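Local coordinates for protein Sso-CP2 metallo-carboxypetidase (Sulfolobus solfataricus, PDB 4MMO) that probably acts as a zinc-dependent carboxypeptidase of the M20 family, cleaving residues from the C-terminal end of peptides, at residues D25-Y30 and N70-Q75; Q75-D78 and E82-R85; G403-A408 and N414-D419. All coordinates share one frame; numbering follows the deposited sequence.

Interaction 1: residues D25-Y30 and N70-Q75; sequences DETANY and NHYDVQ. With SO4 (sulfate ion), chain E.
One face of the Y72 ring is turned to helix 24-39, with A28 CA 4.2 Å above its plane and offset toward the rim. The methyl of A28 sits at the phenol end, with A28 CB 3.5 Å from Y72 OH and 3.7 Å from Y72 CZ. At the other end of the ring T27 CG2 comes in obliquely, 3.7 Å from Y72 CD1. T27 OG1 sits beside the backbone N (chi1 -59°) and bonds to G23 O, one turn back, which leaves CG2 anti to that N and facing the tyrosine. Y72 takes the less common position with CG between its backbone N and carbonyl carbon (chi1 62°). Between the segments the contact is buried van der Waals packing, the Y72 hydroxyl bonding to P52 O. The second flat group, the H71 imidazole, has D73 O at its edge, in the ring plane; H71 ND1 donates to that carbonyl over 2.9 Å, which fixes the ring's rotation and leaves H71 NE2 to the zinc ion, shared with D104 and E163. At the helix start a sulfate, probably from the crystallisation liquor, accepts from D25 N (2.8 Å to its O4) and E26 N (3.2 Å to its O2), and G23 N joins them; the positive end of the helix dipole probably favours it. This is the His-x-Asp sequence of M20 peptidases at the end of strand 65-71, a central strand of the mixed sheet of the catalytic domain: its middle residue packs on a covering helix while the first binds zinc.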
ATOM      1  N   ASP A  25       1.255  28.569  14.609  1.00 49.07           N
ATOM      2  CA  ASP A  25       1.139  29.538  15.698  1.00 53.94           C
ATOM      3  C   ASP A  25       1.482  30.960  15.254  1.00 54.77           C
ATOM      4  O   ASP A  25       0.832  31.918  15.674  1.00 59.86           O
ATOM      5  CB  ASP A  25       2.019  29.127  16.879  1.00 71.30           C
ATOM      6  CG  ASP A  25       1.523  27.869  17.564  1.00 88.70           C
ATOM      7  OD1 ASP A  25       0.289  27.696  17.668  1.00 83.88           O
ATOM      8  OD2 ASP A  25       2.363  27.053  17.999  1.00 88.69           O
ATOM      9  N   GLU A  26       2.497  31.095  14.407  1.00 38.63           N
ATOM     10  CA  GLU A  26       2.876  32.404  13.882  1.00 48.68           C
ATOM     11  C   GLU A  26       1.735  32.996  13.060  1.00 39.97           C
ATOM     12  O   GLU A  26       1.383  34.164  13.216  0.73 39.73           O
ATOM     13  CB  GLU A  26       4.131  32.296  13.014  1.00 38.41           C
ATOM     14  N   THR A  27       1.165  32.174  12.185  1.00 40.86           N
ATOM     15  CA  THR A  27       0.086  32.609  11.312  1.00 49.51           C
ATOM     16  C   THR A  27      -1.119  33.069  12.121  1.00 36.43           C
ATOM     17  O   THR A  27      -1.672  34.133  11.859  1.00 37.42           O
ATOM     18  CB  THR A  27      -0.324  31.487  10.354  1.00 51.59           C
ATOM     19  OG1 THR A  27       0.813  31.102   9.572  1.00 39.55           O
ATOM     20  CG2 THR A  27      -1.455  31.944   9.423  1.00 36.15           C
ATOM     21  N   ALA A  28      -1.511  32.274  13.113  1.00 39.55           N
ATOM     22  CA  ALA A  28      -2.637  32.623  13.972  1.00 41.16           C
ATOM     23  C   ALA A  28      -2.400  33.950  14.686  1.00 48.01           C
ATOM     24  O   ALA A  28      -3.324  34.740  14.862  1.00 49.03           O
ATOM     25  CB  ALA A  28      -2.896  31.518  14.984  1.00 35.09           C
ATOM     26  N   ASN A  29      -1.160  34.192  15.097  1.00 48.03           N
ATOM     27  CA  ASN A  29      -0.821  35.430  15.790  1.00 58.41           C
ATOM     28  C   ASN A  29      -0.820  36.625  14.851  1.00 39.92           C
ATOM     29  O   ASN A  29      -1.287  37.704  15.208  1.00 45.15           O
ATOM     30  CB  ASN A  29       0.541  35.312  16.477  1.00 63.63           C
ATOM     31  CG  ASN A  29       0.418  34.997  17.953  1.00 74.44           C
ATOM     32  OD1 ASN A  29      -0.038  35.829  18.737  1.00 75.20           O
ATOM     33  ND2 ASN A  29       0.822  33.792  18.339  1.00 81.67           N
ATOM     34  N   TYR A  30      -0.275  36.430  13.655  1.00 32.07           N
ATOM     35  CA  TYR A  30      -0.289  37.460  12.634  1.00 33.66           C
ATOM     36  C   TYR A  30      -1.737  37.794  12.295  1.00 42.26           C
ATOM     37  O   TYR A  30      -2.117  38.963  12.204  1.00 38.09           O
ATOM     38  CB  TYR A  30       0.449  36.975  11.385  1.00 40.38           C
ATOM     39  CG  TYR A  30       0.148  37.780  10.143  1.00 48.43           C
ATOM     40  CD1 TYR A  30       0.868  38.929   9.845  1.00 40.73           C
ATOM     41  CD2 TYR A  30      -0.861  37.391   9.267  1.00 46.16           C
ATOM     42  CE1 TYR A  30       0.595  39.668   8.707  1.00 47.37           C
ATOM     43  CE2 TYR A  30      -1.143  38.127   8.129  1.00 46.69           C
ATOM     44  CZ  TYR A  30      -0.414  39.264   7.856  1.00 50.43           C
ATOM     45  OH  TYR A  30      -0.689  39.997   6.725  1.00 50.62           O
ATOM     46  N   ASN A  70     -13.705  30.863   8.350  1.00 32.56           N
ATOM     47  CA  ASN A  70     -12.619  30.600   7.411  1.00 31.05           C
ATOM     48  C   ASN A  70     -11.534  29.804   8.132  1.00 37.97           C
ATOM     49  O   ASN A  70     -11.607  29.622   9.341  1.00 35.93           O
ATOM     50  CB  ASN A  70     -12.045  31.905   6.857  1.00 35.68           C
ATOM     51  CG  ASN A  70     -12.978  32.585   5.870  1.00 35.58           C
ATOM     52  OD1 ASN A  70     -13.613  33.589   6.189  1.00 34.33           O
ATOM     53  ND2 ASN A  70     -13.051  32.046   4.658  1.00 34.35           N
ATOM     54  N   HIS A  71     -10.539  29.317   7.400  1.00 36.13           N
ATOM     55  CA  HIS A  71      -9.426  28.612   8.036  1.00 29.48           C
ATOM     56  C   HIS A  71      -8.092  29.103   7.502  1.00 32.48           C
ATOM     57  O   HIS A  71      -7.923  29.276   6.294  1.00 38.27           O
ATOM     58  CB  HIS A  71      -9.561  27.097   7.871  1.00 23.80           C
ATOM     59  CG  HIS A  71      -9.514  26.630   6.450  1.00 33.90           C
ATOM     60  ND1 HIS A  71      -8.337  26.432   5.771  1.00 27.24           N
ATOM     61  CD2 HIS A  71     -10.511  26.316   5.589  1.00 44.32           C
ATOM     62  CE1 HIS A  71      -8.607  26.011   4.542  1.00 34.01           C
ATOM     63  NE2 HIS A  71      -9.915  25.934   4.410  1.00 38.30           N
ATOM     64  N   TYR A  72      -7.154  29.337   8.418  1.00 37.88           N
ATOM     65  CA  TYR A  72      -5.850  29.890   8.060  1.00 33.08           C
ATOM     66  C   TYR A  72      -4.814  28.809   7.758  1.00 36.26           C
ATOM     67  O   TYR A  72      -3.733  29.108   7.259  1.00 42.78           O
ATOM     68  CB  TYR A  72      -5.339  30.837   9.154  1.00 35.92           C
ATOM     69  CG  TYR A  72      -5.122  30.196  10.507  1.00 38.06           C
ATOM     70  CD1 TYR A  72      -3.905  29.601  10.833  1.00 43.64           C
ATOM     71  CD2 TYR A  72      -6.121  30.207  11.468  1.00 31.46           C
ATOM     72  CE1 TYR A  72      -3.702  29.022  12.073  1.00 38.24           C
ATOM     73  CE2 TYR A  72      -5.929  29.633  12.712  1.00 35.69           C
ATOM     74  CZ  TYR A  72      -4.718  29.039  13.008  1.00 52.21           C
ATOM     75  OH  TYR A  72      -4.528  28.469  14.246  1.00 45.96           O
ATOM     76  N   ASP A  73      -5.145  27.555   8.049  1.00 34.99           N
ATOM     77  CA  ASP A  73      -4.239  26.453   7.745  1.00 29.68           C
ATOM     78  C   ASP A  73      -4.372  26.048   6.287  1.00 37.84           C
ATOM     79  O   ASP A  73      -5.430  26.225   5.684  1.00 39.66           O
ATOM     80  CB  ASP A  73      -4.501  25.245   8.654  1.00 24.84           C
ATOM     81  CG  ASP A  73      -5.885  24.644   8.453  1.00 35.39           C
ATOM     82  OD1 ASP A  73      -6.870  25.404   8.508  1.00 39.36           O
ATOM     83  OD2 ASP A  73      -5.991  23.418   8.237  1.00 36.46           O
ATOM     84  N   VAL A  74      -3.294  25.497   5.734  1.00 41.53           N
ATOM     85  CA  VAL A  74      -3.245  25.089   4.334  1.00 31.69           C
ATOM     86  C   VAL A  74      -2.776  23.646   4.188  1.00 39.00           C
ATOM     87  O   VAL A  74      -2.272  23.048   5.139  1.00 43.93           O
ATOM     88  CB  VAL A  74      -2.288  25.988   3.532  1.00 33.96           C
ATOM     89  CG1 VAL A  74      -2.803  27.416   3.508  1.00 33.62           C
ATOM     90  CG2 VAL A  74      -0.871  25.935   4.127  1.00 33.24           C
ATOM     91  N   GLN A  75      -2.936  23.099   2.987  1.00 37.17           N
ATOM     92  CA  GLN A  75      -2.487  21.745   2.691  1.00 36.96           C
ATOM     93  C   GLN A  75      -0.962  21.690   2.613  1.00 46.19           C
ATOM     94  O   GLN A  75      -0.316  22.712   2.365  1.00 31.55           O
ATOM     95  CB  GLN A  75      -3.078  21.275   1.361  1.00 62.77           C
ATOM     96  CG  GLN A  75      -4.535  20.835   1.436  1.00 74.59           C
ATOM     97  CD  GLN A  75      -4.692  19.336   1.632  1.00102.00           C
ATOM     98  OE1 GLN A  75      -4.000  18.539   1.000  1.00115.42           O
ATOM     99  NE2 GLN A  75      -5.607  18.948   2.512  1.00107.76           N
TER
HETATM  100  S   SO4 E 503       4.621  27.212  14.853  1.00 98.15           S
HETATM  101  O1  SO4 E 503       5.419  26.920  16.042  1.00 96.83           O
HETATM  102  O2  SO4 E 503       4.549  28.660  14.660  1.00 64.93           O
HETATM  103  O3  SO4 E 503       5.244  26.597  13.681  1.00 78.45           O
HETATM  104  O4  SO4 E 503       3.274  26.670  15.030  1.00 84.37           O

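Interaction 2: residues Q75-D78 and E82-R85; sequences QPVD and EWKR
Residues 75-78 lead away from the metal site to V77, which meets the indole of W83. Q75 comes first and faces other neighbours: its NE2 bonds to E138 OE1, a glutamate that binds zinc in a structure of this protein but carries no metal in this chain. The carbonyls of Q75 and P76 are both taken by the guanidinium of R100, Q75 O by NE and P76 O by NH2, so that one arginine pins two successive peptide groups while also touching the side chains of V77 and W83. Both segments belong to the long excursion between strand 65-71 and strand 91-93 of the M20 catalytic domain, and V77 is where residues 75-78 meet W83. V77 O lies 2.9 Å from W83 NE1, but the N-H points poorly at it (122°) and the oxygen stands oblique to the indole, so the bond is weak. The same carbonyl oxygen is 3.4 Å from W83 CD1. Next to it the valine side chain crosses the indole at about a right angle: V77 CB is 3.8 Å from W83 NE1, and the CG1 branch reaches W83 CZ2 at 4.1 Å. V77 CG1 lies opposite its own carbonyl carbon (chi1 -60°), which brings this methyl to the CZ2 corner of the indole while the carbonyl serves the pyrrole nitrogen. Beyond the tryptophan, K84 N is bonded to N412 OD1, and R85 NE forms a salt bridge with E93.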
ATOM      1  N   GLN A  75      -2.936  23.099   2.987  1.00 37.17           N
ATOM      2  CA  GLN A  75      -2.487  21.745   2.691  1.00 36.96           C
ATOM      3  C   GLN A  75      -0.962  21.690   2.613  1.00 46.19           C
ATOM      4  O   GLN A  75      -0.316  22.712   2.365  1.00 31.55           O
ATOM      5  CB  GLN A  75      -3.078  21.275   1.361  1.00 62.77           C
ATOM      6  CG  GLN A  75      -4.535  20.835   1.436  1.00 74.59           C
ATOM      7  CD  GLN A  75      -4.692  19.336   1.632  1.00102.00           C
ATOM      8  OE1 GLN A  75      -4.000  18.539   1.000  1.00115.42           O
ATOM      9  NE2 GLN A  75      -5.607  18.948   2.512  1.00107.76           N
ATOM     10  N   PRO A  76      -0.379  20.492   2.808  1.00 42.57           N
ATOM     11  CA  PRO A  76       1.072  20.339   2.640  1.00 43.50           C
ATOM     12  C   PRO A  76       1.470  20.630   1.199  1.00 47.85           C
ATOM     13  O   PRO A  76       0.581  20.736   0.351  1.00 40.86           O
ATOM     14  CB  PRO A  76       1.323  18.862   2.982  1.00 43.34           C
ATOM     15  CG  PRO A  76       0.106  18.407   3.721  1.00 54.52           C
ATOM     16  CD  PRO A  76      -1.029  19.223   3.179  1.00 40.91           C
ATOM     17  N   VAL A  77       2.769  20.755   0.927  1.00 42.94           N
ATOM     18  CA  VAL A  77       3.238  21.166  -0.395  1.00 40.41           C
ATOM     19  C   VAL A  77       4.181  20.151  -1.035  1.00 43.59           C
ATOM     20  O   VAL A  77       4.766  20.416  -2.084  1.00 37.80           O
ATOM     21  CB  VAL A  77       3.931  22.543  -0.337  1.00 35.78           C
ATOM     22  CG1 VAL A  77       2.962  23.593   0.183  1.00 51.28           C
ATOM     23  CG2 VAL A  77       5.178  22.490   0.542  1.00 48.14           C
ATOM     24  N   ASP A  78       4.320  18.987  -0.414  1.00 42.28           N
ATOM     25  CA  ASP A  78       5.173  17.941  -0.960  1.00 64.09           C
ATOM     26  C   ASP A  78       4.492  17.286  -2.161  1.00 73.39           C
ATOM     27  O   ASP A  78       3.284  17.062  -2.134  1.00 65.99           O
ATOM     28  CB  ASP A  78       5.477  16.895   0.111  1.00 65.20           C
ATOM     29  CG  ASP A  78       6.165  17.488   1.324  1.00 83.46           C
ATOM     30  OD1 ASP A  78       7.367  17.816   1.229  1.00 79.73           O
ATOM     31  OD2 ASP A  78       5.504  17.623   2.376  1.00102.97           O
ATOM     32  N   GLU A  82       7.829  19.507  -7.733  1.00 63.43           N
ATOM     33  CA  GLU A  82       6.807  19.760  -8.747  1.00 67.07           C
ATOM     34  C   GLU A  82       6.390  21.231  -8.804  1.00 58.02           C
ATOM     35  O   GLU A  82       5.743  21.658  -9.761  1.00 57.01           O
ATOM     36  CB  GLU A  82       5.586  18.870  -8.499  1.00 69.79           C
ATOM     37  CG  GLU A  82       5.789  17.424  -8.937  1.00 83.20           C
ATOM     38  CD  GLU A  82       4.663  16.507  -8.496  1.00102.79           C
ATOM     39  OE1 GLU A  82       3.682  17.003  -7.903  1.00 95.55           O
ATOM     40  OE2 GLU A  82       4.762  15.286  -8.741  1.00110.00           O
ATOM     41  N   TRP A  83       6.760  21.999  -7.782  1.00 50.17           N
ATOM     42  CA  TRP A  83       6.447  23.426  -7.734  1.00 67.61           C
ATOM     43  C   TRP A  83       7.420  24.243  -8.581  1.00 80.22           C
ATOM     44  O   TRP A  83       8.637  24.125  -8.430  1.00 81.83           O
ATOM     45  CB  TRP A  83       6.493  23.930  -6.290  1.00 60.19           C
ATOM     46  CG  TRP A  83       5.316  23.524  -5.455  1.00 49.61           C
ATOM     47  CD1 TRP A  83       5.114  22.315  -4.852  1.00 48.02           C
ATOM     48  CD2 TRP A  83       4.182  24.332  -5.118  1.00 43.86           C
ATOM     49  NE1 TRP A  83       3.924  22.322  -4.166  1.00 45.11           N
ATOM     50  CE2 TRP A  83       3.334  23.549  -4.314  1.00 39.82           C
ATOM     51  CE3 TRP A  83       3.805  25.645  -5.422  1.00 42.53           C
ATOM     52  CZ2 TRP A  83       2.125  24.033  -3.809  1.00 39.02           C
ATOM     53  CZ3 TRP A  83       2.603  26.120  -4.921  1.00 43.97           C
ATOM     54  CH2 TRP A  83       1.780  25.317  -4.123  1.00 40.63           C
ATOM     55  N   LYS A  84       6.883  25.080  -9.466  1.00 65.68           N
ATOM     56  CA  LYS A  84       7.716  25.928 -10.316  1.00 70.48           C
ATOM     57  C   LYS A  84       8.277  27.103  -9.532  1.00 66.38           C
ATOM     58  O   LYS A  84       9.397  27.550  -9.777  1.00 64.29           O
ATOM     59  CB  LYS A  84       6.913  26.446 -11.508  1.00 56.78           C
ATOM     60  CG  LYS A  84       6.487  25.358 -12.466  1.00 71.94           C
ATOM     61  CD  LYS A  84       5.793  25.933 -13.684  1.00 91.87           C
ATOM     62  CE  LYS A  84       5.472  24.847 -14.696  1.00100.39           C
ATOM     63  NZ  LYS A  84       4.622  23.774 -14.110  1.00 98.53           N
ATOM     64  N   ARG A  85       7.478  27.600  -8.596  1.00 46.02           N
ATOM     65  CA  ARG A  85       7.891  28.667  -7.697  1.00 50.70           C
ATOM     66  C   ARG A  85       7.719  28.130  -6.285  1.00 48.31           C
ATOM     67  O   ARG A  85       6.891  27.252  -6.065  1.00 57.72           O
ATOM     68  CB  ARG A  85       7.026  29.910  -7.913  1.00 74.09           C
ATOM     69  CG  ARG A  85       6.873  30.323  -9.374  1.00 74.91           C
ATOM     70  CD  ARG A  85       5.631  31.170  -9.583  1.00 76.20           C
ATOM     71  NE  ARG A  85       5.418  31.488 -10.994  1.00 66.73           N
ATOM     72  CZ  ARG A  85       4.773  30.706 -11.855  1.00 63.35           C
ATOM     73  NH1 ARG A  85       4.257  29.546 -11.466  1.00 52.78           N
ATOM     74  NH2 ARG A  85       4.642  31.088 -13.117  1.00 61.72           N
TER

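Interaction 3: residues G403-A408 and N414-D419; sequences GYYSNA and NIKIDD
Y405 OH is gripped from two sides: it donates to D419 OD2 over 2.5 Å and accepts from K416 N over 2.8 Å in a nearly straight bond (166°). The carboxylate uses its anti side, with the hydroxyl 19° out of its plane. K416 is the N-cap of helix 417-433 and D419 lies three residues on, so the phenol stands between the N-cap N and the N3 carboxylate, which bond directly in one half of a capping box. The tyrosine lies across the strand that leads into this helix. K416, extended beyond CG, passes obliquely over one face of the ring, with its CE 3.9 Å from the Y405 centroid, a CH-pi contact. S406 OG lies over the opposite face, offset toward the rim. At the edge, in plane, come I415 CA and N414 OD1, the latter 3.4 Å from Y405 CD1. S406 OG is itself doubly bound: it accepts from G403 N and donates in the carbonyl plane to N414 O, 2.9 Å away. With its CG between the backbone N and the carbonyl carbon (chi1 71°), N414 turns its amide toward the tyrosine edge, and its ND2 bonds to N412 O. The return bond, N414 N to S406 O at 3.0 Å, closes the base of the loop between the segments. In M20 peptidases the loop before the final helix generally carries a metal-binding histidine; here its two ends are tied at edge strand 414-416 of a small antiparallel sheet, with the S406 side chain about 8 Å from that of zinc ligand D104.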
ATOM      1  N   GLY A 403     -10.707  29.853  -8.224  1.00 60.64           N
ATOM      2  CA  GLY A 403     -11.493  29.358  -9.337  1.00 68.80           C
ATOM      3  C   GLY A 403     -11.102  27.944  -9.722  1.00 68.58           C
ATOM      4  O   GLY A 403     -10.452  27.234  -8.952  1.00 58.13           O
ATOM      5  N   TYR A 404     -11.500  27.542 -10.924  1.00 58.84           N
ATOM      6  CA  TYR A 404     -11.218  26.207 -11.441  1.00 80.08           C
ATOM      7  C   TYR A 404      -9.743  26.073 -11.808  1.00 70.44           C
ATOM      8  O   TYR A 404      -9.170  24.987 -11.742  1.00 67.16           O
ATOM      9  CB  TYR A 404     -12.084  25.950 -12.676  1.00 96.51           C
ATOM     10  CG  TYR A 404     -12.073  24.522 -13.170  1.00100.66           C
ATOM     11  CD1 TYR A 404     -12.566  23.490 -12.382  1.00103.26           C
ATOM     12  CD2 TYR A 404     -11.593  24.207 -14.436  1.00 98.26           C
ATOM     13  CE1 TYR A 404     -12.568  22.184 -12.835  1.00104.19           C
ATOM     14  CE2 TYR A 404     -11.592  22.903 -14.898  1.00100.46           C
ATOM     15  CZ  TYR A 404     -12.082  21.896 -14.093  1.00101.48           C
ATOM     16  OH  TYR A 404     -12.084  20.598 -14.548  1.00100.97           O
ATOM     17  N   TYR A 405      -9.146  27.194 -12.199  1.00 84.42           N
ATOM     18  CA  TYR A 405      -7.747  27.259 -12.609  1.00 86.84           C
ATOM     19  C   TYR A 405      -6.789  27.158 -11.426  1.00 71.14           C
ATOM     20  O   TYR A 405      -5.581  27.017 -11.612  1.00 64.47           O
ATOM     21  CB  TYR A 405      -7.494  28.597 -13.311  1.00 98.27           C
ATOM     22  CG  TYR A 405      -7.773  29.789 -12.415  1.00 99.70           C
ATOM     23  CD1 TYR A 405      -6.790  30.300 -11.578  1.00 96.97           C
ATOM     24  CD2 TYR A 405      -9.027  30.390 -12.393  1.00 95.39           C
ATOM     25  CE1 TYR A 405      -7.044  31.375 -10.750  1.00 89.50           C
ATOM     26  CE2 TYR A 405      -9.290  31.469 -11.566  1.00 93.26           C
ATOM     27  CZ  TYR A 405      -8.295  31.957 -10.746  1.00 84.95           C
ATOM     28  OH  TYR A 405      -8.549  33.033  -9.921  1.00 63.25           O
ATOM     29  N   SER A 406      -7.332  27.236 -10.215  1.00 62.46           N
ATOM     30  CA  SER A 406      -6.529  27.534  -9.030  1.00 60.37           C
ATOM     31  C   SER A 406      -5.602  26.419  -8.535  1.00 64.15           C
ATOM     32  O   SER A 406      -4.683  26.692  -7.770  1.00 50.23           O
ATOM     33  CB  SER A 406      -7.441  27.974  -7.885  1.00 56.31           C
ATOM     34  OG  SER A 406      -7.910  29.296  -8.090  1.00 54.60           O
ATOM     35  N   ASN A 407      -5.840  25.181  -8.954  1.00 64.60           N
ATOM     36  CA  ASN A 407      -5.015  24.053  -8.520  1.00 72.55           C
ATOM     37  C   ASN A 407      -4.912  23.944  -6.994  1.00 74.11           C
ATOM     38  O   ASN A 407      -3.827  23.746  -6.444  1.00 56.69           O
ATOM     39  CB  ASN A 407      -3.612  24.138  -9.137  1.00 82.67           C
ATOM     40  CG  ASN A 407      -3.588  23.741 -10.603  1.00 93.38           C
ATOM     41  OD1 ASN A 407      -4.312  22.840 -11.027  1.00105.19           O
ATOM     42  ND2 ASN A 407      -2.749  24.413 -11.383  1.00 86.08           N
ATOM     43  N   ALA A 408      -6.044  24.081  -6.312  1.00 66.89           N
ATOM     44  CA  ALA A 408      -6.087  23.861  -4.873  1.00 70.17           C
ATOM     45  C   ALA A 408      -5.886  22.374  -4.586  1.00 74.32           C
ATOM     46  O   ALA A 408      -6.376  21.521  -5.329  1.00 77.16           O
ATOM     47  CB  ALA A 408      -7.409  24.342  -4.298  1.00 61.81           C
ATOM     48  N   ASN A 414      -2.752  28.872  -7.284  1.00 47.59           N
ATOM     49  CA  ASN A 414      -2.758  30.299  -7.583  1.00 39.80           C
ATOM     50  C   ASN A 414      -4.160  30.882  -7.714  1.00 42.88           C
ATOM     51  O   ASN A 414      -5.123  30.150  -7.935  1.00 48.80           O
ATOM     52  CB  ASN A 414      -2.002  30.553  -8.885  1.00 57.88           C
ATOM     53  CG  ASN A 414      -2.758  30.050 -10.097  1.00 52.17           C
ATOM     54  OD1 ASN A 414      -3.561  30.772 -10.681  1.00 48.85           O
ATOM     55  ND2 ASN A 414      -2.516  28.801 -10.473  1.00 42.99           N
ATOM     56  N   ILE A 415      -4.265  32.202  -7.570  1.00 38.98           N
ATOM     57  CA  ILE A 415      -5.508  32.919  -7.854  1.00 48.09           C
ATOM     58  C   ILE A 415      -5.235  34.141  -8.733  1.00 45.41           C
ATOM     59  O   ILE A 415      -4.200  34.797  -8.600  1.00 50.18           O
ATOM     60  CB  ILE A 415      -6.244  33.363  -6.564  1.00 32.08           C
ATOM     61  CG1 ILE A 415      -5.380  34.302  -5.718  1.00 42.17           C
ATOM     62  CG2 ILE A 415      -6.641  32.150  -5.741  1.00 49.54           C
ATOM     63  CD1 ILE A 415      -6.184  35.239  -4.866  1.00 46.63           C
ATOM     64  N   LYS A 416      -6.160  34.438  -9.638  1.00 50.47           N
ATOM     65  CA  LYS A 416      -6.075  35.658 -10.426  1.00 38.60           C
ATOM     66  C   LYS A 416      -6.261  36.845  -9.496  1.00 50.48           C
ATOM     67  O   LYS A 416      -7.175  36.859  -8.669  1.00 44.17           O
ATOM     68  CB  LYS A 416      -7.139  35.674 -11.523  1.00 57.40           C
ATOM     69  CG  LYS A 416      -6.934  34.630 -12.606  1.00 57.02           C
ATOM     70  CD  LYS A 416      -8.060  34.660 -13.625  1.00 69.77           C
ATOM     71  CE  LYS A 416      -8.031  33.429 -14.518  1.00 89.93           C
ATOM     72  NZ  LYS A 416      -9.171  33.391 -15.475  1.00 95.62           N
ATOM     73  N   ILE A 417      -5.384  37.834  -9.623  1.00 36.70           N
ATOM     74  CA  ILE A 417      -5.466  39.032  -8.803  1.00 46.39           C
ATOM     75  C   ILE A 417      -6.824  39.711  -8.989  1.00 49.70           C
ATOM     76  O   ILE A 417      -7.391  40.246  -8.036  1.00 46.96           O
ATOM     77  CB  ILE A 417      -4.301  40.003  -9.117  1.00 50.29           C
ATOM     78  CG1 ILE A 417      -2.985  39.397  -8.612  1.00 59.97           C
ATOM     79  CG2 ILE A 417      -4.541  41.376  -8.485  1.00 42.45           C
ATOM     80  CD1 ILE A 417      -1.748  40.250  -8.836  1.00 57.30           C
ATOM     81  N   ASP A 418      -7.352  39.671 -10.208  1.00 41.34           N
ATOM     82  CA  ASP A 418      -8.650  40.274 -10.496  1.00 40.28           C
ATOM     83  C   ASP A 418      -9.779  39.533  -9.779  1.00 40.71           C
ATOM     84  O   ASP A 418     -10.782  40.139  -9.393  1.00 60.64           O
ATOM     85  CB  ASP A 418      -8.916  40.296 -12.006  1.00 71.12           C
ATOM     86  CG  ASP A 418      -8.004  41.258 -12.753  1.00 97.65           C
ATOM     87  OD1 ASP A 418      -7.398  42.142 -12.108  1.00 95.47           O
ATOM     88  OD2 ASP A 418      -7.901  41.134 -13.992  1.00104.61           O
ATOM     89  N   ASP A 419      -9.618  38.225  -9.596  1.00 37.81           N
ATOM     90  CA  ASP A 419     -10.617  37.439  -8.879  1.00 52.83           C
ATOM     91  C   ASP A 419     -10.583  37.755  -7.389  1.00 42.90           C
ATOM     92  O   ASP A 419     -11.599  37.646  -6.703  1.00 41.66           O
ATOM     93  CB  ASP A 419     -10.408  35.942  -9.113  1.00 50.67           C
ATOM     94  CG  ASP A 419     -10.754  35.518 -10.526  1.00 58.67           C
ATOM     95  OD1 ASP A 419     -11.365  36.324 -11.257  1.00 70.25           O
ATOM     96  OD2 ASP A 419     -10.425  34.378 -10.905  1.00 56.49           O
TER

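In the fold
The contacts follow one another along the chain, and interaction 2 begins at Q75, where interaction 1 ends. Their centres are 18 Å apart, while interaction 3 lies 20 Å from interaction 1 and 16 Å from interaction 2; its nearest atoms are about 6 Å from each. Interaction 1 packs helix 24-39 against the end of strand 65-71 in the six-stranded mixed sheet. Interaction 2 folds the following excursion, which leads to strands 91-93 and 96-98, and interaction 3 supplies 414-416, the third strand of that antiparallel sheet. All three lie in the surroundings of the zinc site, and interaction 1 alone holds a ligand, H71.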